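Local coordinates for protein DJ-1 homolog D (Arabidopsis thaliana, PDB 4OGG) that belongs to the DJ-1/PfpI family, carrying two DJ-1-like domains fused in one chain, each with a modified cysteine, at residues C9-D15 against E60-F66; D15-V20 against D208-V213; V49-C53 against A171-G175. All blocks are in the same frame, centred on the assembly; numbering follows the deposited sequence.

Contact 1: C9-D15 against E60-F66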
# COMPACT_ATOMS: atom_id res chain seq x y z
N CYS C 9 13.06 13.43 -18.04
CA CYS C 9 12.48 12.54 -17.04
C CYS C 9 13.46 12.05 -15.98
O CYS C 9 14.68 12.16 -16.13
CB CYS C 9 11.86 11.32 -17.73
SG CYS C 9 10.64 11.72 -19.00
N GLY C 10 12.90 11.49 -14.91
CA GLY C 10 13.70 10.95 -13.83
C GLY C 10 12.85 10.05 -12.96
O GLY C 10 11.62 10.05 -13.08
N ASP C 11 13.48 9.26 -12.10
CA ASP C 11 12.73 8.37 -11.23
C ASP C 11 11.94 9.18 -10.22
O ASP C 11 12.45 10.11 -9.60
CB ASP C 11 13.67 7.40 -10.51
CG ASP C 11 14.33 6.41 -11.46
OD1 ASP C 11 13.99 6.42 -12.67
OD2 ASP C 11 15.18 5.62 -11.01
N TYR C 12 10.67 8.81 -10.07
CA TYR C 12 9.74 9.48 -9.17
C TYR C 12 9.33 10.88 -9.61
O TYR C 12 8.98 11.73 -8.80
CB TYR C 12 10.29 9.45 -7.74
CG TYR C 12 10.18 8.06 -7.14
CD1 TYR C 12 8.93 7.50 -6.89
CD2 TYR C 12 11.32 7.29 -6.89
CE1 TYR C 12 8.81 6.20 -6.40
CE2 TYR C 12 11.20 5.98 -6.40
CZ TYR C 12 9.95 5.44 -6.16
OH TYR C 12 9.82 4.16 -5.68
N MET C 13 9.37 11.11 -10.92
CA MET C 13 8.89 12.38 -11.45
C MET C 13 7.38 12.23 -11.24
O MET C 13 6.88 11.10 -11.11
CB MET C 13 9.22 12.49 -12.94
CG MET C 13 8.65 11.37 -13.80
SD MET C 13 9.26 11.44 -15.50
CE MET C 13 9.08 9.74 -15.97
N GLU C 14 6.64 13.33 -11.17
CA GLU C 14 5.20 13.23 -10.95
C GLU C 14 4.52 12.63 -12.18
O GLU C 14 4.68 13.13 -13.29
CB GLU C 14 4.63 14.61 -10.61
CG GLU C 14 3.54 14.59 -9.53
CD GLU C 14 2.20 14.05 -10.02
OE1 GLU C 14 1.38 13.65 -9.18
OE2 GLU C 14 1.96 14.05 -11.25
N ASP C 15 3.75 11.56 -11.96
CA ASP C 15 3.08 10.84 -13.05
C ASP C 15 2.28 11.71 -14.02
O ASP C 15 2.42 11.56 -15.24
CB ASP C 15 2.19 9.74 -12.46
CG ASP C 15 1.98 8.58 -13.42
OD1 ASP C 15 2.64 8.54 -14.48
OD2 ASP C 15 1.15 7.69 -13.12
N GLU C 60 2.17 10.92 -1.06
CA GLU C 60 2.76 10.23 -2.21
C GLU C 60 2.57 8.72 -2.21
O GLU C 60 2.69 8.06 -1.18
CB GLU C 60 4.26 10.52 -2.34
CG GLU C 60 4.93 9.74 -3.50
CD GLU C 60 6.43 9.95 -3.58
OE1 GLU C 60 6.87 11.11 -3.70
OE2 GLU C 60 7.18 8.94 -3.53
N SER C 61 2.29 8.18 -3.40
CA SER C 61 2.16 6.74 -3.61
C SER C 61 2.75 6.54 -5.00
O SER C 61 3.07 7.52 -5.68
CB SER C 61 0.69 6.29 -3.55
OG SER C 61 -0.10 6.86 -4.58
N ARG C 62 2.94 5.30 -5.43
CA ARG C 62 3.51 5.06 -6.75
C ARG C 62 2.50 5.14 -7.88
O ARG C 62 1.35 4.71 -7.73
CB ARG C 62 4.23 3.71 -6.80
CG ARG C 62 5.59 3.72 -6.12
CD ARG C 62 6.40 2.48 -6.44
NE ARG C 62 6.70 2.33 -7.86
CZ ARG C 62 7.62 1.49 -8.34
NH1 ARG C 62 8.31 0.73 -7.51
NH2 ARG C 62 7.83 1.40 -9.65
N GLY C 63 2.93 5.68 -9.01
CA GLY C 63 2.06 5.79 -10.17
C GLY C 63 2.41 4.75 -11.21
O GLY C 63 3.00 3.72 -10.88
N HIS C 64 2.05 5.00 -12.46
CA HIS C 64 2.37 4.05 -13.53
C HIS C 64 3.87 4.09 -13.79
O HIS C 64 4.50 5.14 -13.66
CB HIS C 64 1.70 4.43 -14.86
CG HIS C 64 0.22 4.65 -14.79
ND1 HIS C 64 -0.34 5.79 -14.25
CD2 HIS C 64 -0.81 3.92 -15.28
CE1 HIS C 64 -1.65 5.75 -14.41
NE2 HIS C 64 -1.96 4.63 -15.03
N ASN C 65 4.45 2.96 -14.16
CA ASN C 65 5.86 2.98 -14.50
C ASN C 65 5.86 3.65 -15.87
O ASN C 65 4.98 3.39 -16.69
CB ASN C 65 6.43 1.57 -14.62
CG ASN C 65 6.53 0.88 -13.28
OD1 ASN C 65 6.99 1.46 -12.30
ND2 ASN C 65 6.10 -0.38 -13.23
N PHE C 66 6.82 4.54 -16.11
CA PHE C 66 6.89 5.25 -17.39
C PHE C 66 8.02 4.72 -18.27
O PHE C 66 9.17 4.69 -17.85
CB PHE C 66 7.11 6.75 -17.15
CG PHE C 66 6.96 7.57 -18.40
CD1 PHE C 66 5.71 8.01 -18.81
CD2 PHE C 66 8.07 7.85 -19.19
CE1 PHE C 66 5.56 8.73 -19.99
CE2 PHE C 66 7.92 8.57 -20.38
CZ PHE C 66 6.67 9.01 -20.78
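The imidazole of H64 meets the D15 carboxylate at its edge, while the ring of Y209 stacks with it: D15 OD2 lies in the imidazole plane, 2.7 Å from H64 ND1, along a nearly straight N-H...O line of 174°. The carboxylate and imidazole planes are turned 54° apart, and D15 OD2 accepts the ND1-H through its syn lone pair. The same oxygen accepts a second hydrogen bond, from the backbone N-H of H64 (H64 N to D15 OD2, 2.9 Å), which comes from above the carboxylate plane. An aspartate suits the place because its short side chain, with CG anti to the backbone N (chi1 -153°), brings OD2 to 3.6 Å from G63 CA, an approach that suits a glycine, with no side chain in the way. With OD2 gripping both N-H groups of H64, the other oxygen, OD1, is taken by Y209, while H64 NE2 turns to E207, so the imidazole is held at both nitrogens.

Strands 13-14 and 59-62 belong to a small sheet in the N-terminal DJ-1/PfpI domain, where both flank strand 44-51, and the type II turn from G10 to M13 leads into it. On this turn the far end of the Y12 ring comes up to strand 59-62. R62 CG comes to the ring edge, and R62 CD lies 3.9 Å from Y12 OH, so the aliphatic part of the arginine does the touching. E60 OE2 approaches Y12 CD1 obliquely; its carboxylate is held by H50 and R89, leaving the tyrosine a packing neighbour.

At the other end, F66 meets two sulfur-bearing side chains, both approaching its ring obliquely. The long unbranched M13 carries its methyl, CE, to 3.8 Å from F66 CB. C9 SG lies 5.2 Å from the F66 ring centroid.

Contact 2: D15-V20 against D208-V213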
# COMPACT_ATOMS: atom_id res chain seq x y z
N ASP C 15 3.75 11.56 -11.96
CA ASP C 15 3.08 10.84 -13.05
C ASP C 15 2.28 11.71 -14.02
O ASP C 15 2.42 11.56 -15.24
CB ASP C 15 2.19 9.74 -12.46
CG ASP C 15 1.98 8.58 -13.42
OD1 ASP C 15 2.64 8.54 -14.48
OD2 ASP C 15 1.15 7.69 -13.12
N TYR C 16 1.42 12.59 -13.51
CA TYR C 16 0.65 13.45 -14.41
C TYR C 16 1.55 14.41 -15.18
O TYR C 16 1.34 14.66 -16.37
CB TYR C 16 -0.36 14.30 -13.64
CG TYR C 16 -1.66 13.63 -13.23
CD1 TYR C 16 -2.10 12.47 -13.86
CD2 TYR C 16 -2.48 14.21 -12.26
CE1 TYR C 16 -3.34 11.90 -13.53
CE2 TYR C 16 -3.71 13.66 -11.93
CZ TYR C 16 -4.13 12.52 -12.57
OH TYR C 16 -5.36 11.99 -12.25
N GLU C 17 2.54 14.95 -14.49
CA GLU C 17 3.43 15.93 -15.08
C GLU C 17 4.31 15.45 -16.22
O GLU C 17 4.87 16.25 -16.96
CB GLU C 17 4.24 16.58 -13.96
CG GLU C 17 3.37 17.53 -13.15
CD GLU C 17 3.87 17.81 -11.76
OE1 GLU C 17 5.09 17.97 -11.57
OE2 GLU C 17 3.03 17.88 -10.83
N VAL C 18 4.42 14.14 -16.39
CA VAL C 18 5.17 13.63 -17.52
C VAL C 18 4.19 13.13 -18.59
O VAL C 18 4.33 13.45 -19.77
CB VAL C 18 6.15 12.47 -17.13
CG1 VAL C 18 5.40 11.35 -16.42
CG2 VAL C 18 6.84 11.93 -18.40
N MET C 19 3.18 12.37 -18.16
CA MET C 19 2.24 11.81 -19.11
C MET C 19 1.31 12.79 -19.83
O MET C 19 1.07 12.64 -21.02
CB MET C 19 1.40 10.71 -18.45
CG MET C 19 0.67 9.82 -19.45
SD MET C 19 1.79 9.07 -20.67
CE MET C 19 2.16 7.49 -19.88
N VAL C 20 0.79 13.78 -19.12
CA VAL C 20 -0.11 14.73 -19.77
C VAL C 20 0.60 15.47 -20.91
O VAL C 20 0.12 15.48 -22.04
CB VAL C 20 -0.72 15.73 -18.76
CG1 VAL C 20 -1.60 16.74 -19.50
CG2 VAL C 20 -1.57 14.97 -17.75
N ASP C 208 -6.83 6.55 -13.91
CA ASP C 208 -6.07 7.77 -13.61
C ASP C 208 -5.65 8.60 -14.83
O ASP C 208 -5.93 9.80 -14.90
CB ASP C 208 -4.85 7.35 -12.78
CG ASP C 208 -3.91 8.50 -12.47
OD1 ASP C 208 -4.08 9.17 -11.43
OD2 ASP C 208 -2.97 8.70 -13.28
N TYR C 209 -4.98 7.97 -15.79
CA TYR C 209 -4.56 8.68 -16.99
C TYR C 209 -5.72 9.00 -17.92
O TYR C 209 -5.80 10.09 -18.49
CB TYR C 209 -3.59 7.85 -17.83
CG TYR C 209 -2.17 7.70 -17.37
CD1 TYR C 209 -1.54 8.67 -16.59
CD2 TYR C 209 -1.41 6.62 -17.82
CE1 TYR C 209 -0.17 8.56 -16.28
CE2 TYR C 209 -0.07 6.51 -17.53
CZ TYR C 209 0.55 7.48 -16.76
OH TYR C 209 1.89 7.34 -16.51
N GLU C 210 -6.61 8.03 -18.08
CA GLU C 210 -7.74 8.16 -19.00
C GLU C 210 -8.72 9.27 -18.75
O GLU C 210 -9.46 9.67 -19.65
CB GLU C 210 -8.43 6.80 -19.12
CG GLU C 210 -7.42 5.76 -19.57
CD GLU C 210 -7.96 4.35 -19.58
OE1 GLU C 210 -7.13 3.42 -19.70
OE2 GLU C 210 -9.19 4.17 -19.46
N VAL C 211 -8.75 9.79 -17.52
CA VAL C 211 -9.62 10.92 -17.25
C VAL C 211 -8.79 12.20 -17.36
O VAL C 211 -9.15 13.12 -18.08
CB VAL C 211 -10.27 10.85 -15.84
CG1 VAL C 211 -9.21 10.71 -14.76
CG2 VAL C 211 -11.12 12.10 -15.60
N LYS C 212 -7.65 12.23 -16.68
CA LYS C 212 -6.81 13.42 -16.65
C LYS C 212 -6.20 13.85 -17.98
O LYS C 212 -6.23 15.03 -18.32
CB LYS C 212 -5.69 13.27 -15.62
CG LYS C 212 -5.14 14.60 -15.11
CD LYS C 212 -6.13 15.27 -14.15
CE LYS C 212 -5.51 16.47 -13.44
NZ LYS C 212 -6.44 17.08 -12.44
N VAL C 213 -5.62 12.91 -18.71
CA VAL C 213 -4.98 13.26 -19.97
C VAL C 213 -5.93 13.86 -21.01
O VAL C 213 -5.69 14.97 -21.50
CB VAL C 213 -4.22 12.06 -20.58
CG1 VAL C 213 -3.57 12.46 -21.90
CG2 VAL C 213 -3.14 11.60 -19.60
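Helices 15-20 and 208-213 converge from their N-terminal ends toward V20 and V213 and cross at -64°, their axes 10.5 Å apart at closest approach. They occupy matching positions in the two DJ-1/PfpI domains, and the side chains pair with approximate twofold symmetry: Y16 and K212 on one side echo Y209 and M19 on the other. K212 lays its methylenes across the Y16 ring, with CG over the centre of the face, 3.5 Å from the ring centroid, a CH-pi contact. Lysine suits the spot because its alkyl part packs like a hydrocarbon while NZ travels on to a salt bridge with E174. M19 CG lies over a face of Y209, shifted toward the rim, 3.6 Å from the ring centroid, and its chain, bent at chi2 and chi3, brings CE to 3.4 Å from Y209 CE2. Further along, V20 and V213 slide past each other, beta-branched and compact where the backbones come nearest. At the N-terminal ends the carboxylates of D15 and D208 lie close; H64 and H257 respectively bond to them, which would probably ease any repulsion. Y209 OH is modelled 2.5 Å from D15 OD1, a hydrogen bond so short that its exact length is doubtful.

Contact 3: V49-C53 against A171-G175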
# COMPACT_ATOMS: atom_id res chain seq x y z
N VAL C 49 2.75 9.68 -7.41
CA VAL C 49 1.41 10.25 -7.46
C VAL C 49 1.40 11.23 -6.29
O VAL C 49 1.50 10.81 -5.14
CB VAL C 49 0.31 9.19 -7.22
CG1 VAL C 49 -1.05 9.87 -7.05
CG2 VAL C 49 0.25 8.22 -8.39
N HIS C 50 1.33 12.52 -6.59
CA HIS C 50 1.30 13.53 -5.54
C HIS C 50 -0.10 14.11 -5.50
O HIS C 50 -0.50 14.89 -6.38
CB HIS C 50 2.34 14.62 -5.81
CG HIS C 50 3.74 14.17 -5.50
ND1 HIS C 50 4.84 14.97 -5.72
CD2 HIS C 50 4.21 13.02 -4.96
CE1 HIS C 50 5.93 14.33 -5.32
NE2 HIS C 50 5.57 13.15 -4.85
N ASP C 51 -0.85 13.70 -4.48
CA ASP C 51 -2.23 14.12 -4.32
C ASP C 51 -2.38 15.10 -3.17
O ASP C 51 -1.69 15.01 -2.16
CB ASP C 51 -3.09 12.89 -4.07
CG ASP C 51 -4.47 13.00 -4.69
OD1 ASP C 51 -5.30 12.10 -4.46
OD2 ASP C 51 -4.71 13.99 -5.41
N PHE C 52 -3.31 16.04 -3.33
CA PHE C 52 -3.58 17.05 -2.32
C PHE C 52 -4.87 16.68 -1.59
O PHE C 52 -5.93 17.27 -1.81
CB PHE C 52 -3.72 18.41 -3.00
CG PHE C 52 -2.54 18.76 -3.86
CD1 PHE C 52 -1.32 19.11 -3.29
CD2 PHE C 52 -2.64 18.69 -5.25
CE1 PHE C 52 -0.21 19.38 -4.09
CE2 PHE C 52 -1.54 18.97 -6.06
CZ PHE C 52 -0.32 19.31 -5.48
N CYS C 53 -4.76 15.69 -0.70
CA CYS C 53 -5.89 15.21 0.06
C CYS C 53 -6.36 16.20 1.13
O CYS C 53 -7.34 16.92 0.93
CB CYS C 53 -5.53 13.87 0.69
SG CYS C 53 -4.90 12.67 -0.52
N ALA C 171 2.99 25.95 -11.36
CA ALA C 171 3.16 25.52 -9.98
C ALA C 171 2.76 24.07 -9.69
O ALA C 171 3.41 23.40 -8.89
CB ALA C 171 2.38 26.45 -9.06
N THR C 172 1.69 23.60 -10.33
CA THR C 172 1.19 22.23 -10.13
C THR C 172 0.52 21.73 -11.40
O THR C 172 0.30 22.50 -12.33
CB THR C 172 0.13 22.17 -9.01
OG1 THR C 172 -1.08 22.79 -9.46
CG2 THR C 172 0.61 22.88 -7.75
N TYR C 173 0.18 20.44 -11.43
CA TYR C 173 -0.47 19.88 -12.60
C TYR C 173 -1.84 20.51 -12.86
O TYR C 173 -2.43 20.31 -13.92
CB TYR C 173 -0.57 18.35 -12.50
CG TYR C 173 -1.12 17.79 -11.21
CD1 TYR C 173 -2.45 17.99 -10.83
CD2 TYR C 173 -0.30 17.02 -10.38
CE1 TYR C 173 -2.95 17.43 -9.65
CE2 TYR C 173 -0.79 16.46 -9.20
CZ TYR C 173 -2.11 16.66 -8.84
OH TYR C 173 -2.59 16.12 -7.66
N GLU C 174 -2.35 21.28 -11.90
CA GLU C 174 -3.63 21.93 -12.11
C GLU C 174 -3.50 23.07 -13.12
O GLU C 174 -4.50 23.58 -13.62
CB GLU C 174 -4.18 22.46 -10.78
CG GLU C 174 -4.79 21.36 -9.93
CD GLU C 174 -5.78 20.51 -10.72
OE1 GLU C 174 -6.76 21.08 -11.25
OE2 GLU C 174 -5.57 19.28 -10.82
N GLY C 175 -2.26 23.45 -13.41
CA GLY C 175 -2.02 24.51 -14.38
C GLY C 175 -1.68 23.95 -15.76
O GLY C 175 -1.33 24.71 -16.66
O HOH W 1 -5.40 15.83 -7.89
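Y173 holds CG between its backbone N and carbonyl carbon (chi1 49°), and this brings the far end of the phenol up to strand 44-51, while F52, with CG anti to its carbonyl carbon (chi1 -54°), comes from the opposite direction to meet it. The hydroxyl makes the central bond: Y173 OH donates to H50 O at 2.7 Å, lying in the carbonyl plane, and H50 O in turn sits at the edge of the phenol ring. Tyrosine suits this place because its rigid ring spans the distance and ends in a donor.

F52 packs beside that hydroxyl, with F52 CE2 3.7 Å from Y173 CZ. The two rings meet obliquely, their planes at 45°, and the T172 methyl, CG2, lies 4.3 Å from F52 CZ. T172 also shapes its own loop: its OG1 accepts from E174 N, 3.1 Å away, closing an ST turn just before helix 176-186, while the same hydroxyl also bonds to P158 O.

The contact joins the end of strand 44-51 to the loop that follows strand 167-170 of the central sheet in the DJ-1/PfpI domain. H50 points its imidazole elsewhere, to E60 and to the modified cysteine at position 118, so Y173 grips the backbone of a residue whose side chain reaches that cysteine.

A water extends the polar network, donating to Y173 OH at 2.8 Å and to D51 OD2, whose partner oxygen OD1 accepts from T258. The phenol hydroxyl thus donates a hydrogen bond to a carbonyl and accepts one from water, a pairing that should fix the rotation of its O-H bond and satisfy it beside an aromatic neighbour.

How the contacts relate
From the N terminus, strand 3-8 leads into residues 9-15, which contact 1 ties to 60-66, closing a loop of 44 residues that includes helix 15-27 and strand 44-51. The chain runs on at D15 into helix 15-27, where contact 2 reaches across to 208-213 in the second domain, so contacts 1 and 2 share D15 and cross. Contact 3 starts inside the loop of contact 1, at 49-53, and ends at 171-175, crossing contact 1 but nested within contact 2. Contacts 1 and 3 tie the small sheet together and to the loop after strand 167-170; contact 2 joins the domains, and its Y16 and E17 pack against Y173 of contact 3.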